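Putative peptidase (Bacteroides fragilis, PDB 5DYN) probably acts as a clostripain-family (C11) cysteine protease that activates the Bacteroides fragilis toxin by cleaving it, this chain being the larger, C-terminal part of the enzyme. Local coordinates at residues F27-A32 / Y50-P55; F34-E39 / K209-Y214; V40-R45 / S117-L122; S54-P59 / P192-A197. All blocks are in the same frame, centred on the assembly; numbering follows the deposited sequence. Where two conformers were deposited one is given.

Contact 1: residues F27-A32 / Y50-P55; sequences FLFFDA and YLISSP. With NA (sodium ion), chain J.
Ile-52 fits between Phe-27 and Phe-29 where strands 27-31 and 50-53 run parallel, their axes 4.7 Å apart at closest approach. From CB, which rests against Phe-29 CD1, the side chain divides. CG2, standing anti to the backbone N, reaches the same ring and meets Phe-29 CD1 at 3.8 Å. The other branch turns beside the backbone N (CG1 chi1 -44°), and from there the chain extends so that its tip, CD1, comes to rest 3.7 Å from Phe-27 CB. Phe-29 crosses this side chain at about a right angle and turns the edge of its ring to the main chain, with CD1 3.3 Å from Ile-52 O, near the ring plane. That oxygen also accepts from Phe-30 N at 2.7 Å. Both backbone polar atoms of Leu-28 are bonded to strand 50-53: N donates to Tyr-50 O and O accepts from Ile-52 N. On the other sheet face Leu-51 CD1 lies 3.6 Å from Phe-30 CD1. At the C-terminal end the polar tip of Ser-53 takes over from the backbone: OG donates to Phe-30 O over 2.9 Å, in the carbonyl plane and on a lone pair. The pair forms the two strands of a beta-alpha-beta unit with helix 38-43. Helices 65-72 and 78-92 cover the Ile-52 face, and a parallel strand of a neighbouring chain continues the sheet beyond residues 28-31. With peptide groups paired and hydrocarbon on both faces, the contact is largely buried and apolar, and the side-chain hydrogen bond from Ser-53 follows the backbone bonds at the last residue of strand 50-53.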
# COMPACT_ATOMS: atom_id res chain seq x y z
N PHE B 27 4.84 -1.59 -10.75
CA PHE B 27 3.97 -1.14 -9.67
C PHE B 27 4.15 -1.99 -8.42
O PHE B 27 4.45 -3.18 -8.50
CB PHE B 27 2.50 -1.17 -10.12
CG PHE B 27 2.04 -2.52 -10.62
CD1 PHE B 27 1.61 -3.50 -9.74
CD2 PHE B 27 2.02 -2.79 -11.98
CE1 PHE B 27 1.19 -4.73 -10.21
CE2 PHE B 27 1.60 -4.02 -12.45
CZ PHE B 27 1.18 -4.99 -11.57
N LEU B 28 3.97 -1.36 -7.26
CA LEU B 28 3.88 -2.08 -6.00
C LEU B 28 2.47 -1.90 -5.45
O LEU B 28 2.17 -0.90 -4.79
CB LEU B 28 4.92 -1.60 -4.99
CG LEU B 28 6.34 -2.15 -5.13
CD1 LEU B 28 7.07 -1.52 -6.31
CD2 LEU B 28 7.13 -1.94 -3.84
N PHE B 29 1.60 -2.86 -5.73
CA PHE B 29 0.21 -2.77 -5.31
C PHE B 29 0.02 -3.39 -3.93
O PHE B 29 0.13 -4.60 -3.75
CB PHE B 29 -0.70 -3.47 -6.34
CG PHE B 29 -2.16 -3.47 -5.96
CD1 PHE B 29 -2.71 -2.44 -5.21
CD2 PHE B 29 -2.98 -4.52 -6.35
CE1 PHE B 29 -4.04 -2.45 -4.86
CE2 PHE B 29 -4.32 -4.53 -6.01
CZ PHE B 29 -4.85 -3.50 -5.26
N PHE B 30 -0.26 -2.53 -2.95
CA PHE B 30 -0.55 -2.98 -1.59
C PHE B 30 -2.05 -3.07 -1.35
O PHE B 30 -2.69 -2.08 -0.96
CB PHE B 30 0.08 -2.05 -0.56
CG PHE B 30 1.54 -2.30 -0.32
CD1 PHE B 30 2.49 -1.78 -1.18
CD2 PHE B 30 1.96 -3.05 0.76
CE1 PHE B 30 3.84 -2.01 -0.96
CE2 PHE B 30 3.30 -3.29 0.99
CZ PHE B 30 4.24 -2.77 0.12
N ASP B 31 -2.62 -4.24 -1.59
CA ASP B 31 -4.00 -4.51 -1.21
C ASP B 31 -4.04 -4.72 0.30
O ASP B 31 -4.29 -5.82 0.78
CB ASP B 31 -4.55 -5.73 -1.94
CG ASP B 31 -6.06 -5.69 -2.08
OD1 ASP B 31 -6.70 -4.82 -1.45
OD2 ASP B 31 -6.61 -6.54 -2.81
N ALA B 32 -3.77 -3.65 1.04
CA ALA B 32 -3.63 -3.70 2.49
C ALA B 32 -3.85 -2.32 3.09
O ALA B 32 -3.75 -1.31 2.39
CB ALA B 32 -2.26 -4.25 2.87
N TYR B 50 5.60 2.83 -9.25
CA TYR B 50 4.37 3.35 -8.65
C TYR B 50 3.91 2.57 -7.42
O TYR B 50 3.97 1.34 -7.39
CB TYR B 50 3.25 3.36 -9.70
CG TYR B 50 3.57 4.24 -10.88
CD1 TYR B 50 3.39 5.62 -10.80
CD2 TYR B 50 4.05 3.71 -12.07
CE1 TYR B 50 3.69 6.44 -11.88
CE2 TYR B 50 4.35 4.51 -13.15
CZ TYR B 50 4.17 5.88 -13.05
OH TYR B 50 4.46 6.69 -14.12
N LEU B 51 3.46 3.31 -6.41
CA LEU B 51 2.91 2.72 -5.19
C LEU B 51 1.39 2.84 -5.21
O LEU B 51 0.85 3.94 -5.34
CB LEU B 51 3.47 3.41 -3.95
CG LEU B 51 2.90 2.94 -2.61
CD1 LEU B 51 3.33 1.52 -2.31
CD2 LEU B 51 3.30 3.87 -1.48
N ILE B 52 0.70 1.71 -5.08
CA ILE B 52 -0.75 1.69 -5.15
C ILE B 52 -1.37 1.12 -3.87
O ILE B 52 -1.17 -0.06 -3.55
CB ILE B 52 -1.25 0.86 -6.35
CG1 ILE B 52 -0.43 1.19 -7.60
CG2 ILE B 52 -2.74 1.08 -6.57
CD1 ILE B 52 -0.65 0.22 -8.74
N SER B 53 -2.12 1.95 -3.16
CA SER B 53 -2.80 1.52 -1.94
C SER B 53 -3.75 2.61 -1.45
O SER B 53 -4.06 3.55 -2.18
CB SER B 53 -1.78 1.19 -0.84
OG SER B 53 -2.40 0.58 0.28
N SER B 54 -4.23 2.46 -0.22
CA SER B 54 -5.05 3.49 0.41
C SER B 54 -4.30 4.10 1.58
O SER B 54 -3.59 3.40 2.29
CB SER B 54 -6.38 2.92 0.88
OG SER B 54 -7.14 3.90 1.57
N PRO B 55 -4.45 5.42 1.78
CA PRO B 55 -3.86 6.06 2.96
C PRO B 55 -4.61 5.66 4.23
O PRO B 55 -4.09 5.78 5.34
CB PRO B 55 -4.01 7.55 2.66
CG PRO B 55 -5.19 7.63 1.75
CD PRO B 55 -5.14 6.38 0.91
NA NA J . -1.48 5.54 5.69

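Contact 2: residues F34-E39 / K209-Y214; sequences FMEAVE and KGLSTY. With NA (sodium ion), chain J; NA (sodium ion), chain G.
Ala-37 and Ser-212 form a single backbone bridge in the buried middle of the chain, tying the turn that leads into helix 38-43 to the short strand 212-213. Two nearly straight bonds make it: Ser-212 N donates to Glu-36 O at 3.1 Å, and Val-38 N, in the first turn of the helix just after its N-cap Ala-37, donates to Ser-212 O at 3.0 Å. Leu-211 closes over this bridge, with CD1 3.5 Å from Val-38 N and CD2 against Val-38 CB. Farther along, Val-38 and Thr-213 lie side by side and point the same way. Glu-39 bends at chi2 (90°), which swings its carboxylate back to the strand; OE2 accepts from Tyr-214 N over 2.9 Å with its syn lone pair. The other oxygen, OE1, receives a hydrogen bond from a water that also sits 2.7 Å from Ser-212 OG. This hydroxyl, placed between its backbone N and carbonyl carbon, binds a sodium ion at 2.7 Å, and Phe-34 O is a second ligand at the same distance; Pro-55 O completes the site. Thr-213 OG1 is one ligand of another sodium ion, whose site also includes Tyr-227, Trp-232 and Trp-238. The buried carboxylate of Glu-39 thus has a peptide N-H and a water as donors, which would be expected to stabilise a negative charge there, while Ser-212 couples the backbone bridge to the cation and, through the water, to that carboxylate.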
# COMPACT_ATOMS: atom_id res chain seq x y z
N PHE B 34 -3.62 1.24 5.05
CA PHE B 34 -2.73 2.32 5.49
C PHE B 34 -1.38 2.40 4.78
O PHE B 34 -0.49 3.09 5.25
CB PHE B 34 -2.47 2.19 7.00
CG PHE B 34 -3.71 2.27 7.86
CD1 PHE B 34 -4.60 3.33 7.72
CD2 PHE B 34 -3.96 1.30 8.82
CE1 PHE B 34 -5.72 3.41 8.53
CE2 PHE B 34 -5.09 1.38 9.62
CZ PHE B 34 -5.97 2.44 9.48
N MET B 35 -1.23 1.71 3.65
CA MET B 35 0.09 1.59 3.04
C MET B 35 0.45 2.75 2.11
O MET B 35 1.61 2.87 1.71
CB MET B 35 0.20 0.26 2.28
CG MET B 35 0.10 -0.97 3.17
SD MET B 35 1.08 -0.84 4.69
CE MET B 35 2.75 -0.76 4.04
N GLU B 36 -0.51 3.59 1.78
CA GLU B 36 -0.20 4.74 0.93
C GLU B 36 0.33 5.88 1.80
O GLU B 36 -0.31 6.92 1.94
CB GLU B 36 -1.42 5.18 0.12
CG GLU B 36 -1.07 5.99 -1.13
CD GLU B 36 -0.44 5.15 -2.24
OE1 GLU B 36 -0.36 3.91 -2.09
OE2 GLU B 36 -0.02 5.73 -3.27
N ALA B 37 1.50 5.65 2.38
CA ALA B 37 2.15 6.62 3.25
C ALA B 37 3.44 7.11 2.62
O ALA B 37 4.13 6.36 1.93
CB ALA B 37 2.43 6.00 4.62
N VAL B 38 3.76 8.38 2.86
CA VAL B 38 4.97 8.97 2.30
C VAL B 38 6.21 8.21 2.78
O VAL B 38 7.19 8.08 2.05
CB VAL B 38 5.08 10.48 2.65
CG1 VAL B 38 5.12 10.70 4.16
CG2 VAL B 38 6.28 11.11 1.98
N GLU B 39 6.15 7.69 4.00
CA GLU B 39 7.28 6.97 4.59
C GLU B 39 7.48 5.61 3.94
O GLU B 39 8.60 5.12 3.83
CB GLU B 39 7.08 6.81 6.09
CG GLU B 39 6.96 8.13 6.84
CD GLU B 39 5.52 8.63 6.95
OE1 GLU B 39 4.63 8.07 6.25
OE2 GLU B 39 5.27 9.57 7.72
N LYS B 209 -5.37 14.58 -0.43
CA LYS B 209 -4.68 14.28 -1.68
C LYS B 209 -4.28 12.81 -1.80
O LYS B 209 -3.82 12.38 -2.85
CB LYS B 209 -3.44 15.18 -1.82
CG LYS B 209 -3.74 16.67 -1.74
CD LYS B 209 -4.85 17.09 -2.69
CE LYS B 209 -4.91 18.60 -2.84
NZ LYS B 209 -5.12 19.30 -1.54
N GLY B 210 -4.46 12.05 -0.72
CA GLY B 210 -4.31 10.61 -0.78
C GLY B 210 -2.98 10.01 -0.36
O GLY B 210 -2.75 8.82 -0.55
N LEU B 211 -2.10 10.83 0.21
CA LEU B 211 -0.83 10.34 0.73
C LEU B 211 -0.70 10.74 2.19
O LEU B 211 -0.77 11.93 2.52
CB LEU B 211 0.34 10.88 -0.08
CG LEU B 211 1.73 10.33 0.27
CD1 LEU B 211 1.83 8.85 -0.07
CD2 LEU B 211 2.83 11.12 -0.42
N SER B 212 -0.50 9.76 3.06
CA SER B 212 -0.49 10.04 4.49
C SER B 212 0.89 10.39 5.01
O SER B 212 1.91 10.12 4.37
CB SER B 212 -1.04 8.84 5.27
OG SER B 212 -0.07 7.82 5.36
N THR B 213 0.92 10.99 6.20
CA THR B 213 2.15 11.28 6.90
C THR B 213 1.95 11.06 8.39
O THR B 213 0.82 11.08 8.88
CB THR B 213 2.63 12.72 6.67
OG1 THR B 213 3.87 12.93 7.34
CG2 THR B 213 1.60 13.71 7.20
N TYR B 214 3.04 10.86 9.12
CA TYR B 214 2.97 10.80 10.57
C TYR B 214 3.10 12.21 11.13
O TYR B 214 3.65 13.10 10.49
CB TYR B 214 4.06 9.89 11.13
CG TYR B 214 4.07 9.82 12.65
CD1 TYR B 214 3.07 9.14 13.33
CD2 TYR B 214 5.07 10.44 13.38
CE1 TYR B 214 3.07 9.08 14.71
CE2 TYR B 214 5.08 10.38 14.76
CZ TYR B 214 4.07 9.70 15.42
OH TYR B 214 4.08 9.64 16.80
NA NA J . -1.48 5.54 5.69
NA NA G . 6.55 13.26 7.42
O HOH W 1 1.91 7.93 7.25

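Contact 3: residues V40-R45 / S117-L122; sequences VAYALR and SELENL. With NA (sodium ion), chain H.
The Tyr-42 ring has one edge toward Leu-119, whose carbonyl O lies close to the ring plane, 3.8 Å from CD1. Over one face of the same ring sits the guanidinium of Arg-45, with NH1 3.2 Å above the plane and offset toward the rim; Tyr-42 CZ in turn lies over the centre of the guanidinium. Two acceptors meet the edge of that guanidinium. On one side NH1 donates to Tyr-42 O at 2.8 Å, and on the other NE forms a salt bridge with Glu-120 OE2 at 3.1 Å. The latter bond is nearly straight (175°), lies in the guanidinium plane and uses the anti lone pair of the carboxylate, whose plane is turned 45° from that of the guanidinium. Arg-45 begins with CG between its backbone N and carbonyl carbon (chi1 71°) and then extends from CG to NE, which carries the group across the Tyr-42 ring. The NH1 and NE bonds fix the guanidinium against rotation; Tyr-42 O also accepts from Arg-45 N, on the opposite face of its plane. Beside these polar bonds the apolar packing is plain: Leu-119 CG lies 4.0 Å from Ala-41 CB, and CD1 is equally close to Tyr-42 CB. The contact joins the C-terminal end of helix 38-43 to the start of helix 119-127; helix 231-236 packs on both Tyr-42 and Leu-122, and Leu-44 faces strand 25-31 and helix 12-18.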
# COMPACT_ATOMS: atom_id res chain seq x y z
N VAL B 40 6.39 4.99 3.52
CA VAL B 40 6.47 3.71 2.82
C VAL B 40 6.88 3.94 1.37
O VAL B 40 7.72 3.22 0.83
CB VAL B 40 5.13 2.96 2.87
CG1 VAL B 40 5.23 1.64 2.12
CG2 VAL B 40 4.72 2.72 4.32
N ALA B 41 6.30 4.96 0.76
CA ALA B 41 6.64 5.35 -0.60
C ALA B 41 8.13 5.66 -0.72
O ALA B 41 8.79 5.21 -1.65
CB ALA B 41 5.82 6.54 -1.04
N TYR B 42 8.66 6.43 0.23
CA TYR B 42 10.07 6.80 0.18
C TYR B 42 10.96 5.59 0.44
O TYR B 42 11.96 5.40 -0.24
CB TYR B 42 10.39 7.91 1.18
CG TYR B 42 11.82 8.41 1.05
CD1 TYR B 42 12.15 9.40 0.14
CD2 TYR B 42 12.84 7.86 1.82
CE1 TYR B 42 13.45 9.85 0.01
CE2 TYR B 42 14.15 8.30 1.69
CZ TYR B 42 14.45 9.30 0.78
OH TYR B 42 15.74 9.74 0.66
N ALA B 43 10.59 4.77 1.42
CA ALA B 43 11.40 3.61 1.77
C ALA B 43 11.49 2.61 0.62
O ALA B 43 12.47 1.88 0.50
CB ALA B 43 10.84 2.93 3.01
N LEU B 44 10.47 2.59 -0.24
CA LEU B 44 10.42 1.62 -1.33
C LEU B 44 10.56 2.28 -2.70
O LEU B 44 10.21 1.68 -3.72
CB LEU B 44 9.11 0.83 -1.28
CG LEU B 44 8.82 0.02 -0.01
CD1 LEU B 44 7.53 -0.78 -0.16
CD2 LEU B 44 9.98 -0.90 0.32
N ARG B 45 11.07 3.51 -2.73
CA ARG B 45 11.16 4.27 -3.97
C ARG B 45 12.08 3.60 -5.00
O ARG B 45 11.93 3.81 -6.21
CB ARG B 45 11.64 5.70 -3.69
CG ARG B 45 13.10 5.79 -3.28
CD ARG B 45 13.42 7.12 -2.63
NE ARG B 45 14.83 7.24 -2.29
CZ ARG B 45 15.39 6.66 -1.23
NH1 ARG B 45 14.66 5.92 -0.41
NH2 ARG B 45 16.68 6.82 -0.99
N SER B 117 9.59 7.90 -8.26
CA SER B 117 10.79 8.61 -8.70
C SER B 117 10.81 10.06 -8.21
O SER B 117 11.85 10.70 -8.19
CB SER B 117 10.91 8.58 -10.22
OG SER B 117 9.79 9.19 -10.84
N GLU B 118 9.64 10.56 -7.82
CA GLU B 118 9.51 11.94 -7.36
C GLU B 118 9.63 12.08 -5.84
O GLU B 118 9.54 13.18 -5.30
CB GLU B 118 8.18 12.53 -7.83
CG GLU B 118 8.06 12.70 -9.35
CD GLU B 118 8.83 13.90 -9.87
OE1 GLU B 118 9.57 14.54 -9.09
OE2 GLU B 118 8.67 14.23 -11.07
N LEU B 119 9.83 10.96 -5.16
CA LEU B 119 9.87 10.95 -3.69
C LEU B 119 11.10 11.67 -3.13
O LEU B 119 11.05 12.26 -2.05
CB LEU B 119 9.81 9.52 -3.17
CG LEU B 119 8.44 9.07 -2.68
CD1 LEU B 119 8.03 9.84 -1.43
CD2 LEU B 119 7.40 9.24 -3.78
N GLU B 120 12.22 11.60 -3.86
CA GLU B 120 13.42 12.29 -3.42
C GLU B 120 13.25 13.80 -3.55
O GLU B 120 13.67 14.55 -2.67
CB GLU B 120 14.63 11.81 -4.21
CG GLU B 120 14.97 10.35 -3.92
CD GLU B 120 16.33 9.95 -4.45
OE1 GLU B 120 16.92 10.72 -5.23
OE2 GLU B 120 16.80 8.85 -4.08
N ASN B 121 12.64 14.25 -4.65
CA ASN B 121 12.34 15.67 -4.83
C ASN B 121 11.40 16.18 -3.73
O ASN B 121 11.52 17.31 -3.27
CB ASN B 121 11.71 15.92 -6.20
CG ASN B 121 12.67 15.66 -7.35
OD1 ASN B 121 13.88 15.58 -7.16
ND2 ASN B 121 12.13 15.54 -8.56
N LEU B 122 10.47 15.32 -3.33
CA LEU B 122 9.50 15.67 -2.29
C LEU B 122 10.19 15.83 -0.94
O LEU B 122 9.87 16.75 -0.18
CB LEU B 122 8.41 14.61 -2.21
CG LEU B 122 7.24 14.93 -1.28
CD1 LEU B 122 6.58 16.25 -1.68
CD2 LEU B 122 6.22 13.79 -1.28
NA NA H . 8.46 16.06 -6.85

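Contact 4: residues S54-P59 / P192-A197; sequences SPTEIP and PRNYSA. With NA (sodium ion), chain J.
Glu-57 and Ser-196 bring their CA atoms to 6.5 Å where the irregular loop 54-59 passes beside strand 193-196, too far for main chain to bond directly to main chain. The loop opens with an ST turn, Ser-54 OG accepting from Thr-56 N at 3.1 Å, and follows a central strand of the clostripain-type alpha/beta fold; its partner is the last part of the long strand 185-196 in the same sheet. Glu-57 carries the contact. With CG beside the backbone N and the rest of the chain extended (chi2 178°), its carboxylate reaches the end of the strand, and both oxygens are engaged there. OE1 accepts from Ala-197 N at 3.1 Å, and OE2 from Ser-196 OG at 2.6 Å. Each donor arrives on the syn side of its oxygen but out of the carboxylate plane, by 28° and 23° respectively, so the group is clasped across its open end. The two bonds hold it against turning about its last torsion. Ser-196 OG is itself positioned by a second shell, because the backbone N atoms of Tyr-198 and Ala-199 donate to it; such donors would probably strengthen its own bond to the carboxylate. Nearer the ST turn, the methyl of Thr-56 touches the side chain of Asn-194, while Thr-56 OG1 is hydrogen-bonded to Tyr-148 O. Pro-55 O binds a sodium ion at 2.6 Å. Where the backbones stay apart, one water spans the gap, donating to Glu-57 O at 2.9 Å and to Tyr-195 O at 3.0 Å.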
# COMPACT_ATOMS: atom_id res chain seq x y z
N SER B 54 -4.23 2.46 -0.22
CA SER B 54 -5.05 3.49 0.41
C SER B 54 -4.30 4.10 1.58
O SER B 54 -3.59 3.40 2.29
CB SER B 54 -6.38 2.92 0.88
OG SER B 54 -7.14 3.90 1.57
N PRO B 55 -4.45 5.42 1.78
CA PRO B 55 -3.86 6.06 2.96
C PRO B 55 -4.61 5.66 4.23
O PRO B 55 -4.09 5.78 5.34
CB PRO B 55 -4.01 7.55 2.66
CG PRO B 55 -5.19 7.63 1.75
CD PRO B 55 -5.14 6.38 0.91
N THR B 56 -5.84 5.19 4.04
CA THR B 56 -6.67 4.76 5.16
C THR B 56 -6.95 3.25 5.06
O THR B 56 -6.17 2.51 4.47
CB THR B 56 -7.99 5.56 5.22
OG1 THR B 56 -8.77 5.12 6.34
CG2 THR B 56 -8.79 5.40 3.93
N GLU B 57 -8.07 2.81 5.64
CA GLU B 57 -8.38 1.38 5.67
C GLU B 57 -8.86 0.83 4.33
O GLU B 57 -9.61 1.48 3.61
CB GLU B 57 -9.42 1.10 6.75
CG GLU B 57 -8.98 1.53 8.14
CD GLU B 57 -10.04 1.29 9.19
OE1 GLU B 57 -10.57 0.16 9.26
OE2 GLU B 57 -10.35 2.24 9.95
N ILE B 58 -8.40 -0.38 4.02
CA ILE B 58 -8.81 -1.10 2.82
C ILE B 58 -9.95 -2.07 3.14
O ILE B 58 -9.89 -2.78 4.15
CB ILE B 58 -7.61 -1.88 2.21
CG1 ILE B 58 -6.74 -0.94 1.37
CG2 ILE B 58 -8.08 -3.05 1.36
CD1 ILE B 58 -7.43 -0.43 0.12
N PRO B 59 -10.99 -2.10 2.30
CA PRO B 59 -12.12 -3.02 2.48
C PRO B 59 -11.67 -4.48 2.56
O PRO B 59 -10.76 -4.87 1.83
CB PRO B 59 -12.96 -2.79 1.22
CG PRO B 59 -12.63 -1.40 0.79
CD PRO B 59 -11.18 -1.20 1.15
N PRO B 192 -17.42 9.81 -1.32
CA PRO B 192 -17.61 10.86 -0.31
C PRO B 192 -17.23 10.39 1.10
O PRO B 192 -16.68 11.15 1.88
CB PRO B 192 -19.11 11.16 -0.40
CG PRO B 192 -19.45 10.88 -1.82
CD PRO B 192 -18.58 9.72 -2.24
N ARG B 193 -17.52 9.12 1.40
CA ARG B 193 -17.13 8.54 2.68
C ARG B 193 -16.53 7.15 2.48
O ARG B 193 -16.73 6.51 1.45
CB ARG B 193 -18.33 8.48 3.63
CG ARG B 193 -18.92 9.85 3.96
CD ARG B 193 -19.63 9.87 5.31
NE ARG B 193 -20.74 8.93 5.36
CZ ARG B 193 -21.36 8.57 6.48
NH1 ARG B 193 -20.97 9.07 7.64
NH2 ARG B 193 -22.36 7.70 6.43
N ASN B 194 -15.76 6.71 3.47
CA ASN B 194 -15.21 5.36 3.51
C ASN B 194 -15.70 4.64 4.76
O ASN B 194 -16.26 5.25 5.66
CB ASN B 194 -13.67 5.38 3.49
CG ASN B 194 -13.10 5.72 2.13
OD1 ASN B 194 -13.79 6.21 1.25
ND2 ASN B 194 -11.80 5.47 1.97
N TYR B 195 -15.46 3.33 4.82
CA TYR B 195 -15.83 2.57 6.00
C TYR B 195 -14.63 2.26 6.88
O TYR B 195 -13.60 1.80 6.40
CB TYR B 195 -16.53 1.27 5.62
CG TYR B 195 -16.77 0.35 6.80
CD1 TYR B 195 -17.82 0.58 7.68
CD2 TYR B 195 -15.93 -0.73 7.05
CE1 TYR B 195 -18.04 -0.25 8.76
CE2 TYR B 195 -16.14 -1.57 8.13
CZ TYR B 195 -17.20 -1.32 8.98
OH TYR B 195 -17.41 -2.15 10.06
N SER B 196 -14.78 2.53 8.17
CA SER B 196 -13.78 2.14 9.16
C SER B 196 -14.32 1.01 10.02
O SER B 196 -15.43 1.10 10.56
CB SER B 196 -13.39 3.34 10.03
OG SER B 196 -12.53 2.95 11.08
N ALA B 197 -13.55 -0.06 10.16
CA ALA B 197 -13.95 -1.19 11.00
C ALA B 197 -13.86 -0.83 12.48
O ALA B 197 -14.25 -1.61 13.35
CB ALA B 197 -13.09 -2.41 10.70
NA NA J . -1.48 5.54 5.69
O HOH W 2 -12.31 0.60 4.01

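In the fold
Contacts 1, 2 and 4 surround one sodium ion, bound by Pro-55 O, common to contacts 1 and 4, and by two ligands from contact 2, whose centre is about 10 Å from that of contact 1. Probable backbone hydrogen bonds tie loop 54-59 to segment 34-39: Phe-34 N to Thr-56 O at 2.9 Å and Glu-36 N to Ser-54 O at 3.1 Å. Contact 3 continues helix 38-43 away from this site, its centre about 23 Å from that of contact 4, and meets contact 1 through Ala-41 CB and Leu-51 CD2, 3.7 Å apart. In clan CD peptidases the catalytic cysteine follows a central parallel strand, so the link from 27-32 to 34-39 probably borders the active site.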